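PDB 4KB5: membrane-anchored mycosin mycp1, which acts as a membrane-anchored subtilisin-like serine protease that cleaves EspB and may regulate ESX-1 type VII secretion and virulence in mycobacteria. Local coordinates for residues A[67-72]-A[129-134]; A[97-102]-A[134-139]; A[106-111]-A[314-319]; A[177-182]-A[211-216]. All coordinates share one frame; numbering follows the deposited sequence.

Contact 1: residues A[67-72]-A[129-134]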
loop_
_atom_site.group_PDB
_atom_site.type_symbol
_atom_site.label_atom_id
_atom_site.label_comp_id
_atom_site.label_asym_id
_atom_site.label_seq_id
_atom_site.Cartn_x
_atom_site.Cartn_y
_atom_site.Cartn_z
ATOM N N ALA A 67 8.424 3.679 5.614
ATOM C CA ALA A 67 8.417 2.266 5.918
ATOM C C ALA A 67 7.684 1.508 4.826
ATOM O O ALA A 67 6.566 1.871 4.411
ATOM C CB ALA A 67 7.774 2.011 7.277
ATOM N N VAL A 68 8.309 0.444 4.356
ATOM C CA VAL A 68 7.725 -0.372 3.309
ATOM C C VAL A 68 7.341 -1.690 3.951
ATOM O O VAL A 68 8.212 -2.495 4.313
ATOM C CB VAL A 68 8.714 -0.573 2.151
ATOM C CG1 VAL A 68 8.061 -1.330 1.001
ATOM C CG2 VAL A 68 9.239 0.773 1.673
ATOM N N ILE A 69 6.038 -1.902 4.128
ATOM C CA ILE A 69 5.553 -3.148 4.735
ATOM C C ILE A 69 5.098 -4.067 3.609
ATOM O O ILE A 69 4.058 -3.846 2.973
ATOM C CB ILE A 69 4.476 -2.896 5.826
ATOM C CG1 ILE A 69 5.058 -2.005 6.942
ATOM C CG2 ILE A 69 3.978 -4.217 6.401
ATOM C CD1 ILE A 69 4.106 -1.689 8.092
ATOM N N ASP A 70 5.911 -5.084 3.332
ATOM C CA ASP A 70 5.798 -5.824 2.069
ATOM C C ASP A 70 6.509 -7.178 2.224
ATOM O O ASP A 70 6.464 -7.778 3.307
ATOM C CB ASP A 70 6.453 -4.977 0.953
ATOM C CG ASP A 70 5.890 -5.264 -0.439
ATOM O OD1 ASP A 70 5.955 -6.425 -0.909
ATOM O OD2 ASP A 70 5.410 -4.305 -1.089
ATOM N N THR A 71 7.183 -7.639 1.161
ATOM C CA THR A 71 7.825 -8.959 1.154
ATOM C C THR A 71 9.322 -8.927 1.477
ATOM O O THR A 71 10.031 -9.888 1.198
ATOM C CB THR A 71 7.637 -9.703 -0.188
ATOM O OG1 THR A 71 8.369 -9.032 -1.231
ATOM C CG2 THR A 71 6.150 -9.834 -0.562
ATOM N N GLY A 72 9.787 -7.840 2.083
ATOM C CA GLY A 72 11.201 -7.609 2.279
ATOM C C GLY A 72 11.835 -6.953 1.059
ATOM O O GLY A 72 11.210 -6.866 -0.009
ATOM N N LEU A 129 12.773 2.080 5.033
ATOM C CA LEU A 129 12.826 1.021 6.044
ATOM C C LEU A 129 12.022 -0.160 5.553
ATOM O O LEU A 129 10.866 0.004 5.187
ATOM C CB LEU A 129 12.204 1.480 7.358
ATOM C CG LEU A 129 12.838 2.527 8.268
ATOM C CD1 LEU A 129 11.980 2.597 9.529
ATOM C CD2 LEU A 129 14.288 2.214 8.623
ATOM N N SER A 130 12.612 -1.350 5.558
ATOM C CA SER A 130 11.906 -2.553 5.082
ATOM C C SER A 130 11.443 -3.481 6.206
ATOM O O SER A 130 12.263 -3.965 6.995
ATOM C CB SER A 130 12.779 -3.357 4.126
ATOM O OG SER A 130 12.099 -4.547 3.762
ATOM N N LEU A 131 10.139 -3.731 6.260
ATOM C CA LEU A 131 9.557 -4.687 7.201
ATOM C C LEU A 131 8.891 -5.775 6.381
ATOM O O LEU A 131 7.967 -5.498 5.634
ATOM C CB LEU A 131 8.517 -4.006 8.110
ATOM C CG LEU A 131 8.986 -2.922 9.091
ATOM C CD1 LEU A 131 9.256 -1.581 8.404
ATOM C CD2 LEU A 131 7.945 -2.757 10.193
ATOM N N ARG A 132 9.389 -7.002 6.474
ATOM C CA ARG A 132 8.768 -8.096 5.751
ATOM C C ARG A 132 7.625 -8.617 6.595
ATOM O O ARG A 132 7.836 -9.082 7.719
ATOM C CB ARG A 132 9.744 -9.228 5.426
ATOM C CG ARG A 132 9.012 -10.438 4.855
ATOM C CD ARG A 132 9.917 -11.408 4.113
ATOM N NE ARG A 132 10.772 -12.164 5.024
ATOM C CZ ARG A 132 11.500 -13.222 4.675
ATOM N NH1 ARG A 132 11.486 -13.669 3.414
ATOM N NH2 ARG A 132 12.248 -13.832 5.595
ATOM N N GLN A 133 6.414 -8.534 6.047
ATOM C CA GLN A 133 5.215 -8.901 6.787
ATOM C C GLN A 133 4.444 -9.961 6.021
ATOM O O GLN A 133 3.613 -10.662 6.584
ATOM C CB GLN A 133 4.360 -7.652 7.049
ATOM C CG GLN A 133 3.111 -7.862 7.903
ATOM C CD GLN A 133 1.913 -8.311 7.088
ATOM O OE1 GLN A 133 1.748 -7.913 5.931
ATOM N NE2 GLN A 133 1.068 -9.154 7.686
ATOM N N THR A 134 4.734 -10.097 4.736
ATOM C CA THR A 134 3.996 -11.049 3.927
ATOM C C THR A 134 4.930 -11.790 2.972
ATOM O O THR A 134 5.960 -11.253 2.589
ATOM C CB THR A 134 2.868 -10.333 3.129
ATOM O OG1 THR A 134 2.061 -11.315 2.483
ATOM C CG2 THR A 134 3.439 -9.414 2.074
HETATM O O HOH W 1 9.460 -4.918 2.822
HETATM O O HOH W 2 1.963 -5.771 3.888
HETATM O O HOH W 3 10.169 -12.567 1.060
#

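Contact 2: residues A[97-102]-A[134-139]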
loop_
_atom_site.group_PDB
_atom_site.type_symbol
_atom_site.label_atom_id
_atom_site.label_comp_id
_atom_site.label_asym_id
_atom_site.label_seq_id
_atom_site.Cartn_x
_atom_site.Cartn_y
_atom_site.Cartn_z
ATOM N N ASP A 97 14.312 -10.338 0.304
ATOM C CA ASP A 97 13.108 -10.435 -0.496
ATOM C C ASP A 97 13.165 -11.736 -1.272
ATOM O O ASP A 97 13.946 -11.875 -2.210
ATOM C CB ASP A 97 13.007 -9.242 -1.452
ATOM C CG ASP A 97 11.738 -9.263 -2.313
ATOM O OD1 ASP A 97 11.646 -8.391 -3.193
ATOM O OD2 ASP A 97 10.847 -10.128 -2.120
ATOM N N CYS A 98 12.326 -12.683 -0.879
ATOM C CA CYS A 98 12.284 -13.990 -1.516
ATOM C C CYS A 98 11.100 -14.069 -2.504
ATOM O O CYS A 98 10.838 -15.105 -3.118
ATOM C CB CYS A 98 12.263 -15.070 -0.418
ATOM S SG CYS A 98 12.146 -16.797 -0.951
ATOM N N ASP A 99 10.416 -12.943 -2.697
ATOM C CA ASP A 99 9.198 -12.926 -3.497
ATOM C C ASP A 99 9.240 -12.083 -4.770
ATOM O O ASP A 99 8.293 -12.109 -5.533
ATOM C CB ASP A 99 8.015 -12.493 -2.623
ATOM C CG ASP A 99 7.707 -13.507 -1.539
ATOM O OD1 ASP A 99 8.224 -13.365 -0.411
ATOM O OD2 ASP A 99 6.989 -14.482 -1.830
ATOM N N ALA A 100 10.326 -11.342 -4.996
ATOM C CA ALA A 100 10.422 -10.414 -6.126
ATOM C C ALA A 100 9.239 -9.442 -6.118
ATOM O O ALA A 100 8.441 -9.386 -7.065
ATOM C CB ALA A 100 10.510 -11.167 -7.451
ATOM N N HIS A 101 9.130 -8.680 -5.034
ATOM C CA HIS A 101 8.016 -7.770 -4.889
ATOM C C HIS A 101 8.360 -6.547 -4.086
ATOM O O HIS A 101 8.359 -5.420 -4.607
ATOM C CB HIS A 101 6.815 -8.498 -4.292
ATOM C CG HIS A 101 5.560 -7.698 -4.380
ATOM N ND1 HIS A 101 5.217 -6.803 -3.440
ATOM C CD2 HIS A 101 4.603 -7.605 -5.388
ATOM C CE1 HIS A 101 4.077 -6.192 -3.811
ATOM N NE2 HIS A 101 3.705 -6.687 -4.998
ATOM N N GLY A 102 8.671 -6.743 -2.809
ATOM C CA GLY A 102 8.985 -5.616 -1.937
ATOM C C GLY A 102 10.108 -4.732 -2.451
ATOM O O GLY A 102 10.080 -3.513 -2.262
ATOM N N THR A 134 4.734 -10.097 4.736
ATOM C CA THR A 134 3.996 -11.049 3.927
ATOM C C THR A 134 4.930 -11.790 2.972
ATOM O O THR A 134 5.960 -11.253 2.589
ATOM C CB THR A 134 2.868 -10.333 3.129
ATOM O OG1 THR A 134 2.061 -11.315 2.483
ATOM C CG2 THR A 134 3.439 -9.414 2.074
ATOM N N SER A 135 4.550 -13.003 2.576
ATOM C CA SER A 135 5.339 -13.804 1.646
ATOM C C SER A 135 4.519 -14.975 1.105
ATOM O O SER A 135 3.743 -15.592 1.844
ATOM C CB SER A 135 6.591 -14.365 2.351
ATOM O OG SER A 135 7.313 -15.213 1.466
ATOM N N VAL A 136 4.704 -15.296 -0.170
ATOM C CA VAL A 136 4.108 -16.492 -0.749
ATOM C C VAL A 136 5.100 -17.674 -0.715
ATOM O O VAL A 136 4.704 -18.845 -0.741
ATOM C CB VAL A 136 3.556 -16.215 -2.177
ATOM C CG1 VAL A 136 4.671 -16.123 -3.211
ATOM C CG2 VAL A 136 2.546 -17.274 -2.583
ATOM N N ALA A 137 6.391 -17.360 -0.652
ATOM C CA ALA A 137 7.423 -18.395 -0.599
ATOM C C ALA A 137 7.464 -19.055 0.772
ATOM O O ALA A 137 7.773 -20.234 0.883
ATOM C CB ALA A 137 8.786 -17.810 -0.948
ATOM N N PHE A 138 7.165 -18.280 1.811
ATOM C CA PHE A 138 7.204 -18.762 3.187
ATOM C C PHE A 138 5.808 -18.696 3.759
ATOM O O PHE A 138 5.182 -17.638 3.742
ATOM C CB PHE A 138 8.232 -17.970 4.018
ATOM C CG PHE A 138 9.652 -18.423 3.779
ATOM C CD1 PHE A 138 10.242 -19.376 4.607
ATOM C CD2 PHE A 138 10.379 -17.956 2.680
ATOM C CE1 PHE A 138 11.540 -19.834 4.358
ATOM C CE2 PHE A 138 11.677 -18.411 2.431
ATOM C CZ PHE A 138 12.256 -19.354 3.273
ATOM N N GLN A 139 5.313 -19.842 4.221
ATOM C CA GLN A 139 3.925 -19.989 4.659
ATOM C C GLN A 139 3.822 -20.667 6.029
ATOM O O GLN A 139 4.593 -21.591 6.322
ATOM C CB GLN A 139 3.144 -20.811 3.633
ATOM C CG GLN A 139 3.066 -20.177 2.253
ATOM C CD GLN A 139 1.843 -19.304 2.081
ATOM O OE1 GLN A 139 0.724 -19.801 1.989
ATOM N NE2 GLN A 139 2.052 -17.996 2.024
#

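Contact 3: residues A[106-111]-A[314-319]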
loop_
_atom_site.group_PDB
_atom_site.type_symbol
_atom_site.label_atom_id
_atom_site.label_comp_id
_atom_site.label_asym_id
_atom_site.label_seq_id
_atom_site.Cartn_x
_atom_site.Cartn_y
_atom_site.Cartn_z
ATOM N N ALA A 106 9.674 -0.668 -3.042
ATOM C CA ALA A 106 10.613 0.303 -2.465
ATOM C C ALA A 106 11.270 1.193 -3.516
ATOM O O ALA A 106 11.504 2.379 -3.279
ATOM C CB ALA A 106 11.692 -0.423 -1.646
ATOM N N ALA A 107 11.588 0.612 -4.671
ATOM C CA ALA A 107 12.255 1.359 -5.744
ATOM C C ALA A 107 11.291 2.368 -6.369
ATOM O O ALA A 107 11.693 3.482 -6.684
ATOM C CB ALA A 107 12.808 0.413 -6.809
ATOM N N ILE A 108 10.025 1.993 -6.532
ATOM C CA ILE A 108 9.008 2.975 -6.976
ATOM C C ILE A 108 8.945 4.171 -6.017
ATOM O O ILE A 108 8.885 5.338 -6.450
ATOM C CB ILE A 108 7.647 2.307 -7.220
ATOM C CG1 ILE A 108 7.730 1.541 -8.547
ATOM C CG2 ILE A 108 6.515 3.344 -7.295
ATOM C CD1 ILE A 108 6.741 0.409 -8.694
ATOM N N ILE A 109 9.032 3.884 -4.712
ATOM C CA ILE A 109 8.915 4.928 -3.713
ATOM C C ILE A 109 10.150 5.811 -3.744
ATOM O O ILE A 109 10.038 7.035 -3.805
ATOM C CB ILE A 109 8.677 4.356 -2.286
ATOM C CG1 ILE A 109 7.298 3.695 -2.182
ATOM C CG2 ILE A 109 8.836 5.435 -1.215
ATOM C CD1 ILE A 109 7.149 2.775 -0.978
ATOM N N GLY A 110 11.328 5.189 -3.713
ATOM C CA GLY A 110 12.543 5.932 -3.441
ATOM C C GLY A 110 13.776 5.558 -4.242
ATOM O O GLY A 110 14.859 5.999 -3.903
ATOM N N GLY A 111 13.617 4.740 -5.284
ATOM C CA GLY A 111 14.748 4.355 -6.137
ATOM C C GLY A 111 15.539 5.552 -6.641
ATOM O O GLY A 111 14.956 6.526 -7.137
ATOM N N SER A 314 0.701 0.732 -7.196
ATOM C CA SER A 314 -0.087 1.988 -7.189
ATOM C C SER A 314 0.061 2.698 -5.842
ATOM O O SER A 314 0.321 3.911 -5.780
ATOM C CB SER A 314 -1.561 1.689 -7.444
ATOM O OG SER A 314 -1.727 1.008 -8.671
ATOM N N ALA A 315 -0.085 1.927 -4.758
ATOM C CA ALA A 315 0.115 2.461 -3.402
ATOM C C ALA A 315 1.504 3.053 -3.230
ATOM O O ALA A 315 1.647 4.109 -2.631
ATOM C CB ALA A 315 -0.132 1.376 -2.357
ATOM N N ALA A 316 2.536 2.376 -3.758
ATOM C CA ALA A 316 3.910 2.890 -3.702
ATOM C C ALA A 316 4.055 4.291 -4.322
ATOM O O ALA A 316 4.700 5.174 -3.750
ATOM C CB ALA A 316 4.903 1.890 -4.335
ATOM N N TYR A 317 3.446 4.524 -5.481
ATOM C CA TYR A 317 3.498 5.867 -6.065
ATOM C C TYR A 317 2.931 6.930 -5.134
ATOM O O TYR A 317 3.496 8.015 -4.992
ATOM C CB TYR A 317 2.774 5.913 -7.413
ATOM C CG TYR A 317 3.636 5.386 -8.532
ATOM C CD1 TYR A 317 4.769 6.085 -8.929
ATOM C CD2 TYR A 317 3.338 4.179 -9.167
ATOM C CE1 TYR A 317 5.575 5.618 -9.941
ATOM C CE2 TYR A 317 4.147 3.700 -10.187
ATOM C CZ TYR A 317 5.255 4.434 -10.560
ATOM O OH TYR A 317 6.082 3.989 -11.541
ATOM N N VAL A 318 1.820 6.591 -4.487
ATOM C CA VAL A 318 1.127 7.523 -3.584
ATOM C C VAL A 318 1.923 7.725 -2.284
ATOM O O VAL A 318 2.023 8.859 -1.769
ATOM C CB VAL A 318 -0.336 7.054 -3.347
ATOM C CG1 VAL A 318 -1.077 8.007 -2.416
ATOM C CG2 VAL A 318 -1.075 6.963 -4.677
ATOM N N SER A 319 2.542 6.648 -1.782
ATOM C CA SER A 319 3.490 6.791 -0.660
ATOM C C SER A 319 4.640 7.695 -1.026
ATOM O O SER A 319 5.040 8.554 -0.235
ATOM C CB SER A 319 4.043 5.436 -0.196
ATOM O OG SER A 319 3.018 4.664 0.384
#

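Contact 4: residues A[177-182]-A[211-216]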
loop_
_atom_site.group_PDB
_atom_site.type_symbol
_atom_site.label_atom_id
_atom_site.label_comp_id
_atom_site.label_asym_id
_atom_site.label_seq_id
_atom_site.Cartn_x
_atom_site.Cartn_y
_atom_site.Cartn_z
ATOM N N ILE A 177 4.016 5.191 5.768
ATOM C CA ILE A 177 4.045 3.742 5.861
ATOM C C ILE A 177 3.209 3.192 4.718
ATOM O O ILE A 177 2.011 3.475 4.638
ATOM C CB ILE A 177 3.452 3.269 7.209
ATOM C CG1 ILE A 177 4.250 3.842 8.393
ATOM C CG2 ILE A 177 3.337 1.756 7.259
ATOM C CD1 ILE A 177 3.562 3.672 9.737
ATOM N N ASN A 178 3.850 2.436 3.830
ATOM C CA ASN A 178 3.173 1.802 2.692
ATOM C C ASN A 178 2.838 0.375 3.058
ATOM O O ASN A 178 3.723 -0.382 3.475
ATOM C CB ASN A 178 4.082 1.843 1.432
ATOM C CG ASN A 178 3.327 1.514 0.143
ATOM O OD1 ASN A 178 3.337 0.377 -0.334
ATOM N ND2 ASN A 178 2.664 2.510 -0.419
ATOM N N ILE A 179 1.574 -0.017 2.909
ATOM C CA ILE A 179 1.163 -1.370 3.236
ATOM C C ILE A 179 0.675 -2.110 1.991
ATOM O O ILE A 179 -0.341 -1.725 1.378
ATOM C CB ILE A 179 0.073 -1.400 4.340
ATOM C CG1 ILE A 179 0.607 -0.817 5.650
ATOM C CG2 ILE A 179 -0.478 -2.808 4.522
ATOM C CD1 ILE A 179 -0.422 -0.717 6.763
ATOM N N SER A 180 1.393 -3.175 1.624
ATOM C CA SER A 180 1.069 -3.928 0.413
ATOM C C SER A 180 -0.013 -4.963 0.664
ATOM O O SER A 180 -0.761 -5.332 -0.253
ATOM C CB SER A 180 2.323 -4.613 -0.165
ATOM O OG SER A 180 2.698 -5.734 0.621
ATOM N N GLU A 181 -0.097 -5.440 1.902
ATOM C CA GLU A 181 -1.085 -6.452 2.260
ATOM C C GLU A 181 -2.518 -5.937 2.069
ATOM O O GLU A 181 -2.840 -4.803 2.409
ATOM C CB GLU A 181 -0.880 -6.930 3.706
ATOM C CG GLU A 181 -1.983 -7.824 4.266
ATOM C CD GLU A 181 -2.007 -9.213 3.647
ATOM O OE1 GLU A 181 -2.283 -9.357 2.434
ATOM O OE2 GLU A 181 -1.759 -10.180 4.391
ATOM N N ALA A 182 -3.345 -6.786 1.484
ATOM C CA ALA A 182 -4.758 -6.563 1.387
ATOM C C ALA A 182 -5.397 -7.890 1.774
ATOM O O ALA A 182 -5.542 -8.791 0.947
ATOM C CB ALA A 182 -5.136 -6.174 -0.027
ATOM N N ILE A 211 -0.462 6.671 6.433
ATOM C CA ILE A 211 -0.495 5.261 6.031
ATOM C C ILE A 211 -1.236 5.125 4.708
ATOM O O ILE A 211 -2.381 5.584 4.583
ATOM C CB ILE A 211 -1.166 4.352 7.098
ATOM C CG1 ILE A 211 -0.426 4.466 8.439
ATOM C CG2 ILE A 211 -1.250 2.898 6.605
ATOM C CD1 ILE A 211 -0.963 3.572 9.543
ATOM N N VAL A 212 -0.567 4.500 3.734
ATOM C CA VAL A 212 -1.091 4.290 2.389
ATOM C C VAL A 212 -1.182 2.791 2.181
ATOM O O VAL A 212 -0.198 2.064 2.408
ATOM C CB VAL A 212 -0.148 4.927 1.322
ATOM C CG1 VAL A 212 -0.681 4.730 -0.096
ATOM C CG2 VAL A 212 0.088 6.406 1.601
ATOM N N VAL A 213 -2.342 2.310 1.751
ATOM C CA VAL A 213 -2.555 0.872 1.613
ATOM C C VAL A 213 -3.033 0.503 0.209
ATOM O O VAL A 213 -3.701 1.291 -0.451
ATOM C CB VAL A 213 -3.490 0.312 2.734
ATOM C CG1 VAL A 213 -3.155 0.980 4.074
ATOM C CG2 VAL A 213 -4.965 0.547 2.430
ATOM N N ALA A 214 -2.677 -0.697 -0.238
ATOM C CA ALA A 214 -3.175 -1.261 -1.489
ATOM C C ALA A 214 -4.674 -1.539 -1.413
ATOM O O ALA A 214 -5.158 -2.036 -0.398
ATOM C CB ALA A 214 -2.431 -2.551 -1.810
ATOM N N ALA A 215 -5.401 -1.255 -2.489
ATOM C CA ALA A 215 -6.829 -1.629 -2.560
ATOM C C ALA A 215 -7.017 -3.151 -2.626
ATOM O O ALA A 215 -8.063 -3.679 -2.209
ATOM C CB ALA A 215 -7.521 -0.958 -3.747
ATOM N N GLY A 216 -5.995 -3.845 -3.137
ATOM C CA GLY A 216 -6.051 -5.300 -3.319
ATOM C C GLY A 216 -6.295 -5.686 -4.767
ATOM O O GLY A 216 -6.862 -4.907 -5.553
HETATM O O HOH W 4 -5.430 -3.134 2.198
#

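Contact 1: residues A[67-72]-A[129-134]
With CG1 of Ile69 anti to the carbonyl carbon (chi1 -59°), the CG2 branch is left to meet Gln133 CB at 3.5 Å, while Arg132, extended through its first two torsions (chi1 172°, chi2 162°), lays CD 3.3 Å from Thr71 O. They sit where strands 65-70 and 127-132, parallel neighbours in the central sheet of the subtilisin fold, run out into loops. The ladder runs from Val68 N to Leu129 O (2.7 Å), back from Leu131 N to Val68 O (3.0 Å), and on from Asp70 N to Leu131 O (3.1 Å). Ala67, Ile69 and Leu131 share one face, where helix 154-171 packs on Ala67 and Ile69; Val68 and Asp70 share the other with Ser130 and Arg132. Asp70, probably the aspartate of the charge relay, is held through both its backbone N and O by segment 129-134, and its OD1 takes the Thr71 N-H on the anti lone pair while also bonding His101 ND1. The guanidinium of Arg132 pairs with Asp86 through NH2, and a water in its plane links NH1 to Thr71 O. A second water receives Gly72 N weakly and donates to Val68 O and to Ser130 OG, which is also bonded to Gly94 O. Where the strands end, Asp70 O is gripped twice, nearly head-on by Gln133 N (2.8 Å) and from above the carbonyl plane by Thr134 N (3.2 Å).

Contact 2: residues A[97-102]-A[134-139]
Asp99 and Ala137 bring their CA atoms within 6.4 Å where the irregular loop ahead of helix 102-110 meets the turn entering strand 138-140, with no strand pairing between them. Side chains carry the join. Asp99, its CG anti to the carbonyl carbon (chi1 -66°), points its two carboxylate oxygens into the turn: OD1 accepts Ser135 OG at 2.8 Å on its syn lone pair, and OD2 takes two amides, Val136 N (2.9 Å) from above the carboxylate plane and Ala137 N (3.2 Å) on its syn lone pair. Ser135 OG in turn accepts from Phe138 N, an ST motif that shapes the turn. Beside this, Cys98 SG rests 3.5 Å from Ala137 CB and meets the Phe138 ring at its edge, 3.8 Å from CE2. The same sulfur forms the disulfide to Cys29 that tethers the N-terminal extension to the catalytic domain. Within the loop, Asp97 OD2 closes an Asx turn onto Asp99 N and OD1 holds the amide of His101, the inferred charge-relay histidine at the N-cap of helix 102-110. Three donors on one partly exposed carboxylate fix the rotation of Asp99 and probably favour its ionised form.

Contact 3: residues A[106-111]-A[314-319]
Ile108 holds its CG2 methyl 3.4 Å over the centre of the Tyr317 ring, only 4° off the normal, in a CH-pi contact so well centred that all six ring carbons lie at nearly the same distance from it. The two side chains cross at about a right angle. This is helix-on-helix packing in the alpha/beta subtilisin fold: helix 102-110, with the inferred catalytic His101 at its N-cap position, runs beside helix 311-328, whose first turn holds Ser312, the inferred nucleophile. The axes of the short segments come within 7.9 Å of each other at a crossing angle of -28°, both N-to-C directions pointing broadly the same way. So close an approach rests on Ala316, whose CB is the sole side-chain atom it offers. That methyl sits between two isoleucines, 3.7 Å from Ile108 CG2 and likewise 3.7 Å from Ile109 CG1. Tyr317 starts off away from the partner helix, but with CG anti to the carbonyl carbon (chi1 -81°) its ring swings back to lie beneath Ile108. Leu50 and Met122 also touch the tyrosine. The interface is buried and apolar, with no hydrogen bond between the segments. On the sheet side, Ile109 packs on Val68 of strand 65-70 and Ser319 on Val212 of strand 210-214, so the two helices cover one face of the central sheet together. Ile109 also reaches along the partner helix, CD1 lying 4.2 Å from Ser319 CB, while its CG1 presses to 3.4 Å from Ala316 O.

Contact 4: residues A[177-182]-A[211-216]
Ile179 thrusts CD1 into the hollow between Ile211 and Val213, coming 3.7 Å from Ile211 CG2, while its CB lies alongside Val213 CG1 at 4.0 Å. With CG1 anti to the carbonyl carbon (chi1 -63°), Ile179 leans back along the neighbouring strand, crossing Ile211 but running side by side with Val213. Ile177 adds a further bump against Ile211, and Leu162 and Val166 of helix 154-171 pack over this branched aliphatic face. On the reverse face Asn178 slants across Val212, ND2 4.0 Å from CG1, beneath helix 311-328; the same ND2 faces Ser319 OG. These are strands 176-179 and 210-214, adjacent parallel strands at the middle of the subtilisin sheet, only 15° apart in direction. Their ladder is regular: Val212 N to Ile177 O (2.9 Å), Ile179 N to Val212 O (2.8 Å) and Ala214 N to Ile179 O (3.0 Å). Past the last rung the chains stay side by side without further direct hydrogen bonds between them and, as in other subtilisins, probably flank the S1 pocket; Ser180 O accepts a weak bond from Ser312 OG. Here the bumps are small methyls. Ala214 CB nestles 3.6 Å from Ser180 O, and a water wedged beyond donates to both Glu181 O and Ala214 O. The methyl of Ala182 then settles onto the bare backbone of Gly216, its CB 3.5 Å from the glycine CA.

In the fold
From the N terminus, strand 65-70 pairs with strand 127-132 in contact 1, closing a loop of 56 residues that holds both 97-102 and 106-111. Those two segments look beyond it, to 134-139 in contact 2 and 314-319 in contact 3, so contacts 1, 2 and 3 cross one another; contacts 1 and 2 even share Thr134. Contact 4 closes later and lies wholly within the 202-residue span between the segments of contact 3. Strands 65-70 and 176-179 are neighbours, so contacts 1 and 4 lie in one continuous sheet. Contact 3 joins the helices over that sheet, and contact 2 ties the histidine loop to the chain entering strand 138-140, which pairs with strand 23-25 of the N-terminal extension.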